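Local structure of uncharacterized metal-dependent hydrolase (3ICJ) at residues G118-M122 with E146-P151; I137-D143 with P162-R168; H171-M175 with T195-E200; L182-K186 with E205-I210. The protein is an uncharacterised zinc-binding member of the amidohydrolase family that probably hydrolyses carbon-nitrogen bonds other than peptide bonds. One frame throughout, in Å; residues are numbered along the deposited sequence.

Contact 1: G118-M122 with E146-P151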
loop_
_atom_site.group_PDB
_atom_site.type_symbol
_atom_site.label_atom_id
_atom_site.label_comp_id
_atom_site.label_asym_id
_atom_site.label_seq_id
_atom_site.Cartn_x
_atom_site.Cartn_y
_atom_site.Cartn_z
ATOM N N GLY A 118 -22.652 12.572 2.676
ATOM C CA GLY A 118 -24.093 12.604 2.932
ATOM C C GLY A 118 -24.588 13.736 3.822
ATOM O O GLY A 118 -25.722 13.687 4.305
ATOM N N VAL A 119 -23.748 14.752 4.041
ATOM C CA VAL A 119 -24.123 15.942 4.827
ATOM C C VAL A 119 -25.109 16.820 4.043
ATOM O O VAL A 119 -24.831 17.214 2.905
ATOM C CB VAL A 119 -22.880 16.775 5.250
ATOM C CG1 VAL A 119 -23.291 18.078 5.857
ATOM C CG2 VAL A 119 -22.048 16.021 6.249
ATOM N N LYS A 120 -26.246 17.133 4.664
ATOM C CA LYS A 120 -27.368 17.759 3.959
ATOM C C LYS A 120 -27.418 19.291 3.997
ATOM O O LYS A 120 -28.107 19.908 3.178
ATOM C CB LYS A 120 -28.697 17.172 4.448
ATOM C CG LYS A 120 -28.843 15.660 4.245
ATOM C CD LYS A 120 -28.774 15.276 2.773
ATOM C CE LYS A 120 -28.880 13.775 2.596
ATOM N NZ LYS A 120 -28.310 13.408 1.272
ATOM N N SER A 121 -26.708 19.905 4.943
ATOM C CA SER A 121 -26.715 21.368 5.066
ATOM C C SER A 121 -25.374 21.896 5.561
ATOM O O SER A 121 -24.608 21.162 6.186
ATOM C CB SER A 121 -27.858 21.846 5.985
ATOM O OG SER A 121 -27.571 21.627 7.362
ATOM N N MET A 122 -25.105 23.174 5.287
ATOM C CA MET A 122 -23.877 23.831 5.761
ATOM C C MET A 122 -23.773 23.863 7.296
ATOM O O MET A 122 -22.670 23.830 7.842
ATOM C CB MET A 122 -23.737 25.244 5.166
ATOM C CG MET A 122 -22.275 25.758 5.069
ATOM S SD MET A 122 -21.209 24.786 3.984
ATOM C CE MET A 122 -22.186 24.784 2.475
ATOM N N GLU A 146 -25.635 17.994 -2.450
ATOM C CA GLU A 146 -26.194 17.511 -1.184
ATOM C C GLU A 146 -26.327 18.639 -0.148
ATOM O O GLU A 146 -27.253 18.643 0.662
ATOM C CB GLU A 146 -25.340 16.366 -0.625
ATOM C CG GLU A 146 -25.281 15.117 -1.512
ATOM C CD GLU A 146 -24.245 14.086 -1.049
ATOM O OE1 GLU A 146 -23.262 14.456 -0.371
ATOM O OE2 GLU A 146 -24.412 12.891 -1.374
ATOM N N LEU A 147 -25.404 19.596 -0.202
ATOM C CA LEU A 147 -25.381 20.761 0.691
ATOM C C LEU A 147 -26.401 21.846 0.331
ATOM O O LEU A 147 -26.896 22.550 1.214
ATOM C CB LEU A 147 -23.981 21.387 0.694
ATOM C CG LEU A 147 -22.863 20.672 1.441
ATOM C CD1 LEU A 147 -21.517 21.146 0.931
ATOM C CD2 LEU A 147 -22.992 20.900 2.940
ATOM N N GLY A 148 -26.684 21.997 -0.964
ATOM C CA GLY A 148 -27.583 23.049 -1.458
ATOM C C GLY A 148 -26.830 24.211 -2.089
ATOM O O GLY A 148 -27.398 24.974 -2.873
ATOM N N ARG A 149 -25.551 24.339 -1.737
ATOM C CA ARG A 149 -24.634 25.330 -2.312
ATOM C C ARG A 149 -23.192 24.907 -2.036
ATOM O O ARG A 149 -22.953 23.910 -1.347
ATOM C CB ARG A 149 -24.910 26.756 -1.774
ATOM C CG ARG A 149 -24.802 26.939 -0.259
ATOM C CD ARG A 149 -24.987 28.408 0.127
ATOM N NE ARG A 149 -24.896 28.640 1.574
ATOM C CZ ARG A 149 -23.760 28.857 2.238
ATOM N NH1 ARG A 149 -22.587 28.848 1.609
ATOM N NH2 ARG A 149 -23.790 29.053 3.549
ATOM N N TRP A 150 -22.239 25.655 -2.579
ATOM C CA TRP A 150 -20.824 25.388 -2.338
ATOM C C TRP A 150 -20.413 25.868 -0.948
ATOM O O TRP A 150 -20.834 26.950 -0.522
ATOM C CB TRP A 150 -19.957 26.109 -3.364
ATOM C CG TRP A 150 -19.935 25.511 -4.726
ATOM C CD1 TRP A 150 -20.852 25.707 -5.727
ATOM C CD2 TRP A 150 -18.923 24.651 -5.269
ATOM N NE1 TRP A 150 -20.483 25.000 -6.846
ATOM C CE2 TRP A 150 -19.305 24.343 -6.595
ATOM C CE3 TRP A 150 -17.738 24.092 -4.756
ATOM C CZ2 TRP A 150 -18.543 23.502 -7.424
ATOM C CZ3 TRP A 150 -16.974 23.250 -5.587
ATOM C CH2 TRP A 150 -17.385 22.968 -6.902
ATOM N N PRO A 151 -19.579 25.077 -0.242
ATOM C CA PRO A 151 -18.976 25.585 0.992
ATOM C C PRO A 151 -17.889 26.599 0.640
ATOM O O PRO A 151 -17.259 26.500 -0.424
ATOM C CB PRO A 151 -18.380 24.331 1.643
ATOM C CG PRO A 151 -18.069 23.399 0.489
ATOM C CD PRO A 151 -19.052 23.750 -0.625
#

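Contact 2: I137-D143 with P162-R168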
loop_
_atom_site.group_PDB
_atom_site.type_symbol
_atom_site.label_atom_id
_atom_site.label_comp_id
_atom_site.label_asym_id
_atom_site.label_seq_id
_atom_site.Cartn_x
_atom_site.Cartn_y
_atom_site.Cartn_z
ATOM N N ILE A 137 -7.834 20.529 11.193
ATOM C CA ILE A 137 -8.933 19.609 10.876
ATOM C C ILE A 137 -8.957 19.289 9.388
ATOM O O ILE A 137 -9.230 20.168 8.573
ATOM C CB ILE A 137 -10.329 20.169 11.283
ATOM C CG1 ILE A 137 -10.367 20.545 12.767
ATOM C CG2 ILE A 137 -11.431 19.149 10.967
ATOM C CD1 ILE A 137 -11.478 21.520 13.110
ATOM N N PHE A 138 -8.684 18.029 9.058
ATOM C CA PHE A 138 -8.802 17.504 7.701
ATOM C C PHE A 138 -10.089 16.706 7.566
ATOM O O PHE A 138 -10.480 15.991 8.481
ATOM C CB PHE A 138 -7.590 16.627 7.339
ATOM C CG PHE A 138 -6.278 17.375 7.361
ATOM C CD1 PHE A 138 -5.921 18.219 6.306
ATOM C CD2 PHE A 138 -5.413 17.257 8.444
ATOM C CE1 PHE A 138 -4.708 18.927 6.323
ATOM C CE2 PHE A 138 -4.198 17.959 8.475
ATOM C CZ PHE A 138 -3.846 18.796 7.408
ATOM N N GLY A 139 -10.742 16.845 6.418
ATOM C CA GLY A 139 -11.987 16.134 6.148
ATOM C C GLY A 139 -12.180 15.874 4.669
ATOM O O GLY A 139 -11.400 16.355 3.849
ATOM N N PHE A 140 -13.232 15.129 4.328
ATOM C CA PHE A 140 -13.451 14.673 2.956
ATOM C C PHE A 140 -14.917 14.339 2.694
ATOM O O PHE A 140 -15.688 14.100 3.630
ATOM C CB PHE A 140 -12.597 13.424 2.661
ATOM C CG PHE A 140 -13.122 12.161 3.305
ATOM C CD1 PHE A 140 -13.938 11.279 2.590
ATOM C CD2 PHE A 140 -12.810 11.852 4.632
ATOM C CE1 PHE A 140 -14.446 10.122 3.186
ATOM C CE2 PHE A 140 -13.309 10.687 5.235
ATOM C CZ PHE A 140 -14.123 9.825 4.509
ATOM N N GLY A 141 -15.282 14.283 1.416
ATOM C CA GLY A 141 -16.538 13.678 1.008
ATOM C C GLY A 141 -17.770 14.556 0.908
ATOM O O GLY A 141 -18.867 14.034 0.720
ATOM N N TRP A 142 -17.616 15.875 1.034
ATOM C CA TRP A 142 -18.752 16.779 0.818
ATOM C C TRP A 142 -19.117 16.921 -0.667
ATOM O O TRP A 142 -18.313 16.634 -1.555
ATOM C CB TRP A 142 -18.525 18.155 1.460
ATOM C CG TRP A 142 -17.331 18.928 0.943
ATOM C CD1 TRP A 142 -16.089 18.992 1.521
ATOM C CD2 TRP A 142 -17.268 19.763 -0.234
ATOM N NE1 TRP A 142 -15.259 19.805 0.783
ATOM C CE2 TRP A 142 -15.954 20.292 -0.298
ATOM C CE3 TRP A 142 -18.191 20.117 -1.234
ATOM C CZ2 TRP A 142 -15.536 21.158 -1.331
ATOM C CZ3 TRP A 142 -17.770 20.970 -2.268
ATOM C CH2 TRP A 142 -16.457 21.485 -2.301
ATOM N N ASP A 143 -20.331 17.395 -0.914
ATOM C CA ASP A 143 -20.863 17.561 -2.259
ATOM C C ASP A 143 -21.810 18.750 -2.186
ATOM O O ASP A 143 -22.712 18.777 -1.340
ATOM C CB ASP A 143 -21.605 16.278 -2.672
ATOM C CG ASP A 143 -22.033 16.257 -4.145
ATOM O OD1 ASP A 143 -22.193 17.321 -4.782
ATOM O OD2 ASP A 143 -22.232 15.138 -4.666
ATOM N N PRO A 162 -7.122 25.777 11.667
ATOM C CA PRO A 162 -7.063 25.497 10.220
ATOM C C PRO A 162 -7.926 24.311 9.820
ATOM O O PRO A 162 -8.029 23.331 10.557
ATOM C CB PRO A 162 -5.585 25.187 9.963
ATOM C CG PRO A 162 -4.871 25.898 11.040
ATOM C CD PRO A 162 -5.762 25.819 12.247
ATOM N N VAL A 163 -8.570 24.445 8.669
ATOM C CA VAL A 163 -9.537 23.476 8.182
ATOM C C VAL A 163 -9.233 23.234 6.707
ATOM O O VAL A 163 -8.968 24.181 5.971
ATOM C CB VAL A 163 -10.986 24.008 8.398
ATOM C CG1 VAL A 163 -11.962 23.333 7.486
ATOM C CG2 VAL A 163 -11.426 23.828 9.869
ATOM N N PHE A 164 -9.238 21.975 6.273
ATOM C CA PHE A 164 -8.963 21.667 4.868
ATOM C C PHE A 164 -9.835 20.476 4.502
ATOM O O PHE A 164 -9.644 19.376 5.035
ATOM C CB PHE A 164 -7.468 21.362 4.681
ATOM C CG PHE A 164 -7.063 21.075 3.244
ATOM C CD1 PHE A 164 -6.501 22.071 2.463
ATOM C CD2 PHE A 164 -7.229 19.809 2.687
ATOM C CE1 PHE A 164 -6.124 21.821 1.148
ATOM C CE2 PHE A 164 -6.856 19.548 1.366
ATOM C CZ PHE A 164 -6.305 20.556 0.599
ATOM N N LEU A 165 -10.802 20.701 3.614
ATOM C CA LEU A 165 -11.856 19.712 3.350
ATOM C C LEU A 165 -11.977 19.318 1.879
ATOM O O LEU A 165 -12.365 20.133 1.050
ATOM C CB LEU A 165 -13.213 20.236 3.834
ATOM C CG LEU A 165 -13.329 20.778 5.262
ATOM C CD1 LEU A 165 -14.667 21.478 5.450
ATOM C CD2 LEU A 165 -13.155 19.687 6.296
ATOM N N TYR A 166 -11.642 18.069 1.570
ATOM C CA TYR A 166 -11.779 17.553 0.213
ATOM C C TYR A 166 -13.244 17.492 -0.208
ATOM O O TYR A 166 -14.128 17.262 0.617
ATOM C CB TYR A 166 -11.142 16.166 0.102
ATOM C CG TYR A 166 -9.631 16.183 0.138
ATOM C CD1 TYR A 166 -8.891 16.418 -1.015
ATOM C CD2 TYR A 166 -8.943 15.963 1.323
ATOM C CE1 TYR A 166 -7.510 16.434 -0.986
ATOM C CE2 TYR A 166 -7.561 15.977 1.361
ATOM C CZ TYR A 166 -6.850 16.213 0.204
ATOM O OH TYR A 166 -5.474 16.227 0.237
ATOM N N ARG A 167 -13.492 17.700 -1.497
ATOM C CA ARG A 167 -14.734 17.256 -2.118
ATOM C C ARG A 167 -14.740 15.745 -2.322
ATOM O O ARG A 167 -13.704 15.089 -2.206
ATOM C CB ARG A 167 -14.948 17.966 -3.456
ATOM C CG ARG A 167 -16.385 17.938 -3.952
ATOM C CD ARG A 167 -16.506 18.568 -5.330
ATOM N NE ARG A 167 -17.860 18.458 -5.864
ATOM C CZ ARG A 167 -18.353 17.361 -6.429
ATOM N NH1 ARG A 167 -17.604 16.272 -6.534
ATOM N NH2 ARG A 167 -19.598 17.350 -6.888
ATOM N N ARG A 168 -15.912 15.197 -2.624
ATOM C CA ARG A 168 -16.049 13.767 -2.872
ATOM C C ARG A 168 -14.952 13.260 -3.801
ATOM O O ARG A 168 -14.270 12.281 -3.498
ATOM C CB ARG A 168 -17.426 13.455 -3.464
ATOM C CG ARG A 168 -18.422 12.901 -2.459
ATOM C CD ARG A 168 -19.777 12.658 -3.101
ATOM N NE ARG A 168 -19.700 11.691 -4.193
ATOM C CZ ARG A 168 -19.749 12.013 -5.482
ATOM N NH1 ARG A 168 -19.877 13.282 -5.845
ATOM N NH2 ARG A 168 -19.671 11.067 -6.407
#

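Contact 3: H171-M175 with T195-E200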
loop_
_atom_site.group_PDB
_atom_site.type_symbol
_atom_site.label_atom_id
_atom_site.label_comp_id
_atom_site.label_asym_id
_atom_site.label_seq_id
_atom_site.Cartn_x
_atom_site.Cartn_y
_atom_site.Cartn_z
ATOM N N HIS A 171 -10.789 15.894 -6.225
ATOM C CA HIS A 171 -10.220 16.759 -7.266
ATOM C C HIS A 171 -10.336 18.239 -6.888
ATOM O O HIS A 171 -9.747 19.092 -7.552
ATOM C CB HIS A 171 -10.858 16.494 -8.646
ATOM C CG HIS A 171 -10.741 15.072 -9.104
ATOM N ND1 HIS A 171 -9.548 14.380 -9.093
ATOM C CD2 HIS A 171 -11.670 14.212 -9.584
ATOM C CE1 HIS A 171 -9.749 13.154 -9.542
ATOM N NE2 HIS A 171 -11.028 13.027 -9.847
ATOM N N VAL A 172 -11.072 18.523 -5.808
ATOM C CA VAL A 172 -11.334 19.901 -5.316
ATOM C C VAL A 172 -11.267 19.905 -3.775
ATOM O O VAL A 172 -11.607 18.899 -3.143
ATOM C CB VAL A 172 -12.750 20.428 -5.766
ATOM C CG1 VAL A 172 -13.018 21.858 -5.265
ATOM C CG2 VAL A 172 -12.952 20.357 -7.301
ATOM N N ALA A 173 -10.837 21.017 -3.168
ATOM C CA ALA A 173 -10.910 21.163 -1.717
ATOM C C ALA A 173 -11.327 22.576 -1.316
ATOM O O ALA A 173 -11.094 23.515 -2.062
ATOM C CB ALA A 173 -9.577 20.805 -1.077
ATOM N N VAL A 174 -11.965 22.708 -0.157
ATOM C CA VAL A 174 -12.260 24.022 0.426
ATOM C C VAL A 174 -11.485 24.174 1.734
ATOM O O VAL A 174 -11.284 23.194 2.466
ATOM C CB VAL A 174 -13.806 24.284 0.595
ATOM C CG1 VAL A 174 -14.428 23.372 1.669
ATOM C CG2 VAL A 174 -14.108 25.774 0.883
ATOM N N MET A 175 -11.033 25.399 2.010
ATOM C CA MET A 175 -10.293 25.691 3.239
ATOM C C MET A 175 -10.757 27.013 3.874
ATOM O O MET A 175 -11.391 27.839 3.206
ATOM C CB MET A 175 -8.762 25.655 2.986
ATOM C CG MET A 175 -8.211 26.756 2.060
ATOM S SD MET A 175 -6.492 26.471 1.521
ATOM C CE MET A 175 -6.771 25.370 0.163
ATOM N N THR A 195 -13.088 32.399 -2.028
ATOM C CA THR A 195 -13.873 31.258 -1.515
ATOM C C THR A 195 -13.045 30.136 -0.856
ATOM O O THR A 195 -13.611 29.225 -0.251
ATOM C CB THR A 195 -14.752 30.638 -2.611
ATOM O OG1 THR A 195 -13.924 30.277 -3.724
ATOM C CG2 THR A 195 -15.809 31.649 -3.087
ATOM N N GLY A 196 -11.721 30.195 -0.981
ATOM C CA GLY A 196 -10.838 29.197 -0.379
ATOM C C GLY A 196 -10.912 27.857 -1.096
ATOM O O GLY A 196 -10.678 26.811 -0.490
ATOM N N ILE A 197 -11.249 27.890 -2.385
ATOM C CA ILE A 197 -11.415 26.669 -3.166
ATOM C C ILE A 197 -10.188 26.424 -4.069
ATOM O O ILE A 197 -9.740 27.329 -4.774
ATOM C CB ILE A 197 -12.773 26.693 -3.951
ATOM C CG1 ILE A 197 -13.933 26.427 -2.979
ATOM C CG2 ILE A 197 -12.766 25.717 -5.146
ATOM C CD1 ILE A 197 -15.313 26.757 -3.512
ATOM N N VAL A 198 -9.670 25.205 -4.056
ATOM C CA VAL A 198 -8.572 24.824 -4.936
ATOM C C VAL A 198 -8.893 23.653 -5.857
ATOM O O VAL A 198 -9.625 22.753 -5.496
ATOM C CB VAL A 198 -7.286 24.500 -4.162
ATOM C CG1 VAL A 198 -6.678 25.750 -3.585
ATOM C CG2 VAL A 198 -7.556 23.479 -3.095
ATOM N N ARG A 199 -8.323 23.689 -7.050
ATOM C CA ARG A 199 -8.564 22.683 -8.068
ATOM C C ARG A 199 -7.239 22.205 -8.632
ATOM O O ARG A 199 -6.238 22.872 -8.492
ATOM C CB ARG A 199 -9.401 23.269 -9.205
ATOM C CG ARG A 199 -10.785 23.677 -8.802
ATOM C CD ARG A 199 -11.494 24.433 -9.900
ATOM N NE ARG A 199 -10.893 25.730 -10.148
ATOM C CZ ARG A 199 -11.271 26.856 -9.562
ATOM N NH1 ARG A 199 -12.257 26.855 -8.684
ATOM N NH2 ARG A 199 -10.656 27.981 -9.856
ATOM N N GLU A 200 -7.258 21.050 -9.286
ATOM C CA GLU A 200 -6.171 20.627 -10.152
ATOM C C GLU A 200 -4.799 20.874 -9.553
ATOM O O GLU A 200 -4.465 20.310 -8.533
ATOM C CB GLU A 200 -6.288 21.264 -11.532
ATOM C CG GLU A 200 -7.506 20.826 -12.289
ATOM C CD GLU A 200 -7.586 21.416 -13.685
ATOM O OE1 GLU A 200 -6.593 21.992 -14.157
ATOM O OE2 GLU A 200 -8.651 21.296 -14.314
HETATM O O HOH W 1 -9.428 19.448 -10.121
#

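Contact 4: L182-K186 with E205-I210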
loop_
_atom_site.group_PDB
_atom_site.type_symbol
_atom_site.label_atom_id
_atom_site.label_comp_id
_atom_site.label_asym_id
_atom_site.label_seq_id
_atom_site.Cartn_x
_atom_site.Cartn_y
_atom_site.Cartn_z
ATOM N N LEU A 182 -1.532 29.660 6.114
ATOM C CA LEU A 182 -0.448 28.694 6.290
ATOM C C LEU A 182 0.146 28.238 4.956
ATOM O O LEU A 182 1.345 27.959 4.870
ATOM C CB LEU A 182 -0.903 27.485 7.114
ATOM C CG LEU A 182 -1.237 27.653 8.602
ATOM C CD1 LEU A 182 -1.566 26.287 9.199
ATOM C CD2 LEU A 182 -0.111 28.333 9.400
ATOM N N LEU A 183 -0.683 28.183 3.917
ATOM C CA LEU A 183 -0.237 27.689 2.607
ATOM C C LEU A 183 0.571 28.695 1.794
ATOM O O LEU A 183 1.564 28.321 1.171
ATOM C CB LEU A 183 -1.420 27.159 1.773
ATOM C CG LEU A 183 -2.035 25.806 2.162
ATOM C CD1 LEU A 183 -3.130 25.444 1.189
ATOM C CD2 LEU A 183 -1.007 24.690 2.167
ATOM N N ASN A 184 0.139 29.957 1.798
ATOM C CA ASN A 184 0.754 31.002 0.983
ATOM C C ASN A 184 0.893 30.654 -0.508
ATOM O O ASN A 184 1.957 30.857 -1.099
ATOM C CB ASN A 184 2.104 31.431 1.571
ATOM C CG ASN A 184 2.007 32.715 2.347
ATOM O OD1 ASN A 184 2.669 33.694 2.016
ATOM N ND2 ASN A 184 1.153 32.733 3.369
ATOM N N LEU A 185 -0.182 30.122 -1.096
ATOM C CA LEU A 185 -0.207 29.747 -2.515
ATOM C C LEU A 185 -0.116 30.967 -3.419
ATOM O O LEU A 185 -0.661 32.017 -3.090
ATOM C CB LEU A 185 -1.510 29.024 -2.853
ATOM C CG LEU A 185 -1.876 27.722 -2.152
ATOM C CD1 LEU A 185 -3.322 27.420 -2.493
ATOM C CD2 LEU A 185 -0.943 26.592 -2.577
ATOM N N LYS A 186 0.561 30.811 -4.557
ATOM C CA LYS A 186 0.656 31.867 -5.570
ATOM C C LYS A 186 -0.674 31.937 -6.329
ATOM O O LYS A 186 -1.340 30.907 -6.477
ATOM C CB LYS A 186 1.829 31.591 -6.526
ATOM C CG LYS A 186 3.173 31.407 -5.823
ATOM C CD LYS A 186 4.304 31.185 -6.807
ATOM C CE LYS A 186 5.575 30.785 -6.081
ATOM N NZ LYS A 186 6.766 30.965 -6.960
ATOM N N GLU A 205 -0.409 21.061 -5.226
ATOM C CA GLU A 205 0.564 21.906 -4.510
ATOM C C GLU A 205 0.191 22.135 -3.029
ATOM O O GLU A 205 1.070 22.102 -2.163
ATOM C CB GLU A 205 0.771 23.237 -5.258
ATOM C CG GLU A 205 1.441 24.377 -4.475
ATOM C CD GLU A 205 2.977 24.357 -4.493
ATOM O OE1 GLU A 205 3.569 25.448 -4.342
ATOM O OE2 GLU A 205 3.600 23.279 -4.650
ATOM N N SER A 206 -1.099 22.350 -2.753
ATOM C CA SER A 206 -1.617 22.426 -1.376
ATOM C C SER A 206 -1.262 21.183 -0.567
ATOM O O SER A 206 -0.779 21.314 0.557
ATOM C CB SER A 206 -3.142 22.613 -1.336
ATOM O OG SER A 206 -3.530 23.888 -1.814
ATOM N N ARG A 207 -1.504 20.013 -1.146
ATOM C CA ARG A 207 -1.172 18.736 -0.544
ATOM C C ARG A 207 0.321 18.661 -0.260
ATOM O O ARG A 207 0.725 18.261 0.806
ATOM C CB ARG A 207 -1.529 17.604 -1.498
ATOM C CG ARG A 207 -2.948 17.116 -1.469
ATOM C CD ARG A 207 -3.001 15.750 -2.141
ATOM N NE ARG A 207 -4.303 15.356 -2.659
ATOM C CZ ARG A 207 -4.659 15.430 -3.936
ATOM N NH1 ARG A 207 -3.828 15.931 -4.839
ATOM N NH2 ARG A 207 -5.863 15.016 -4.316
ATOM N N LYS A 208 1.129 19.032 -1.242
ATOM C CA LYS A 208 2.589 18.967 -1.137
ATOM C C LYS A 208 3.074 19.833 0.031
ATOM O O LYS A 208 3.887 19.374 0.840
ATOM C CB LYS A 208 3.243 19.395 -2.456
ATOM C CG LYS A 208 4.776 19.408 -2.457
ATOM C CD LYS A 208 5.330 20.154 -3.671
ATOM C CE LYS A 208 5.863 19.204 -4.723
ATOM N NZ LYS A 208 7.258 18.800 -4.389
ATOM N N ILE A 209 2.544 21.062 0.126
ATOM C CA ILE A 209 2.916 21.995 1.194
ATOM C C ILE A 209 2.463 21.480 2.571
ATOM O O ILE A 209 3.217 21.538 3.547
ATOM C CB ILE A 209 2.405 23.448 0.926
ATOM C CG1 ILE A 209 3.124 24.061 -0.290
ATOM C CG2 ILE A 209 2.652 24.331 2.136
ATOM C CD1 ILE A 209 2.417 25.288 -0.900
ATOM N N ILE A 210 1.247 20.951 2.630
ATOM C CA ILE A 210 0.734 20.312 3.842
ATOM C C ILE A 210 1.653 19.175 4.326
ATOM O O ILE A 210 2.070 19.147 5.492
ATOM C CB ILE A 210 -0.721 19.823 3.636
ATOM C CG1 ILE A 210 -1.668 21.022 3.642
ATOM C CG2 ILE A 210 -1.114 18.795 4.725
ATOM C CD1 ILE A 210 -3.038 20.768 3.015
#

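Contact 1: G118-M122 with E146-P151
Met122 folds its thioether against Pro151. With CG anti to the backbone N (chi1 -154°) and further bends at chi2 and chi3, the chain doubles back across the proline at about a right angle, SD lying 3.7 Å from Pro151 CB and CE 3.6 Å from Pro151 CA. The same methyl also touches Leu147, 4.0 Å from Leu147 CD1, and sits over one face of the Arg149 guanidinium, offset toward its rim. Arg149 reaches this place on a chain extended from CG to NE, its CG wedged between the backbone N and the carbonyl carbon; its NH2 passes 3.9 Å from Met122 CG and forms a salt bridge with Asp155. Leu147 turns CD2 inward between the loop backbone and Val119: CD2 lies 3.6 Å from Ser121 O and 4.1 Å from Val119 CG1. No hydrogen bond joins the segments. Glu146 O instead receives a CA-H...O contact from Lys120 CA at 3.4 Å, and Lys120 NZ stays 4.7 Å from Glu146 OE2, too far for an ion pair. Glu146 OE1 is buried near Gly118 without a polar partner in the model. Gly148, with positive phi, ends the short helix and lets the chain turn toward Pro151. Ser121 is the N-cap of helix 122-130, on which Val119 and Leu147 also pack, while Leu147 and Pro151 rest on Trp142 of strand 137-142; the contact thus joins the start of helix 122-130 to the end of helix 144-147.

Contact 2: I137-D143 with P162-R168
Leu165 CD2 lies against the backbone of Gly139, 3.7 Å from Gly139 CA, where the missing side chain lets the leucine branch settle. On the same face Ile137 and Val163 stand abreast, Ile137 CD1 meeting Val163 CG2, with helix 122-130 packed over them. On the other face the Phe138 ring meets Phe164 obliquely, Phe138 CD1 being 3.9 Å from Phe164 CB, and helix 200-214 covers the pair. Backbone hydrogen bonds alternate between the parallel strands, Ile137 N to Pro162 O, Phe164 N to Ile137 O, Gly139 N to Phe164 O and Tyr166 N to Gly139 O, until a beta bulge shifts the register by one before Trp142 pairs with Arg167. There the Trp142 indole, its CG held between backbone N and carbonyl carbon (chi1 61°), swings back against the other strand. Its NE1 donates to Leu165 O at 2.9 Å; the acceptor lies in the ring plane, but the donor stands above the carbonyl plane. Arg167 CG lies over the face of the Trp142 six-membered ring in a CH-pi contact, 3.8 Å from its centroid. Arg168 N bonds to Trp142 O, and the Asp143 carboxylate takes two salt bridges: OD2 to Arg168 NH1 at 3.2 Å, the flat groups 17° apart, and OD1 to Arg167 NH2 at 3.3 Å, well out of the guanidinium plane. Asp143 OD1 also caps Asp145 N, and Arg167 NE hydrogen-bonds Gln144 OE1. Two arginines beside one carboxylate probably favour its ionised form, and they tie the start of helix 144-147 to the end of strand 163-167 and just beyond.

Contact 3: H171-M175 with T195-E200
Met175 N donates to Gly196 O at 2.9 Å, the shortest of three backbone hydrogen bonds across this antiparallel pair. The other two form the hydrogen-bonded pair of Ala173 and Val198: Ala173 N reaches Val198 O at 3.1 Å, and Val198 N returns to Ala173 O. Beyond Val172 and Arg199, a water bridges His171 O and Glu200 N. Side chains alternate. Ala173 CB touches Val198 CG2 on the face covered by helix 200-214, and Met175, bent at chi3, crosses Val198 at about a right angle, laying CE 3.8 Å from both Val198 CG1 and Val198 CG2. Met175 CG occupies the tight site between backbone N and carbonyl carbon (chi1 66°), which starts the chain off toward that valine. The opposite face carries Val172, Val174 and Ile197: Ile197 sits between the two valines, its CG2 3.9 Å from Val172 CG1 and its CG1 3.9 Å from Val174 CG2. Arg199 turns its guanidinium away to Lys189 O and Asp192. Gly196, with positive phi, passes close beside Met175, whose carbonyl O is buried with no partner in the model. Together with Ile197 it faces Asp192 in a G1 beta bulge, which marks the beta hairpin of strands 191-192 and 197-199 at the border of a mixed sheet.

Contact 4: L182-K186 with E205-I210
Glu205 opens the contact with its aliphatic part: CG, anti to the backbone N before the chain bends at chi2, lies 3.8 Å from Leu185 CD2, and the two chains run alongside, head against tail. Next, Ser206 OG faces two leucine methyls, 3.4 Å from Leu183 CD1 and 3.6 Å from Leu185 CD1. The hydroxyl makes no hydrogen bond across the contact; it bonds to Ala202 O in its own helix, so a polar atom within an apolar surround is satisfied locally. Ile209, a turn later, sets out toward the other segment. Its two branches divide the work: CG2, anti to the backbone N, meets Leu183 CD2 at 3.7 Å, while CD1 reaches Leu185 CD2 at 4.0 Å. Ile210 adds CG1 at the border, 4.0 Å from Leu183 CD2, and otherwise packs on Phe164 of the sheet. Between the two leucines Asn184, with positive phi, ends helix 177-183 and turns the chain, so that both leucines face the same helix. The result is a helix C-terminus and its exit loop seated by apolar side chains on one side of helix 200-214, in the helical layer over strands 163-167 and 172-175 on one face of the mixed sheet.

Overall arrangement
Contacts 2 and 3 belong to one mixed sheet, joined where strands 163-167 and 172-175 pair through Leu165 N and Val174 O; contacts 1 and 4 pack around it, their centres about 25 Å apart. All four are partly buried and lie away from the zinc sites; contact 2 has the most buried residues, eight of fourteen touching, whereas contact 1 exposes Lys120, Arg149 and Trp150. Backbone hydrogen bonds dominate the sheet contacts, parallel in contact 2 and antiparallel in contact 3, while contacts 1 and 4 rest on side-chain packing. Trp150 of contact 1 packs on Ile197 of contact 3, and Met175 links contact 3 to Leu183 of contact 4. Salt bridges between paired segments occur in contact 2 alone.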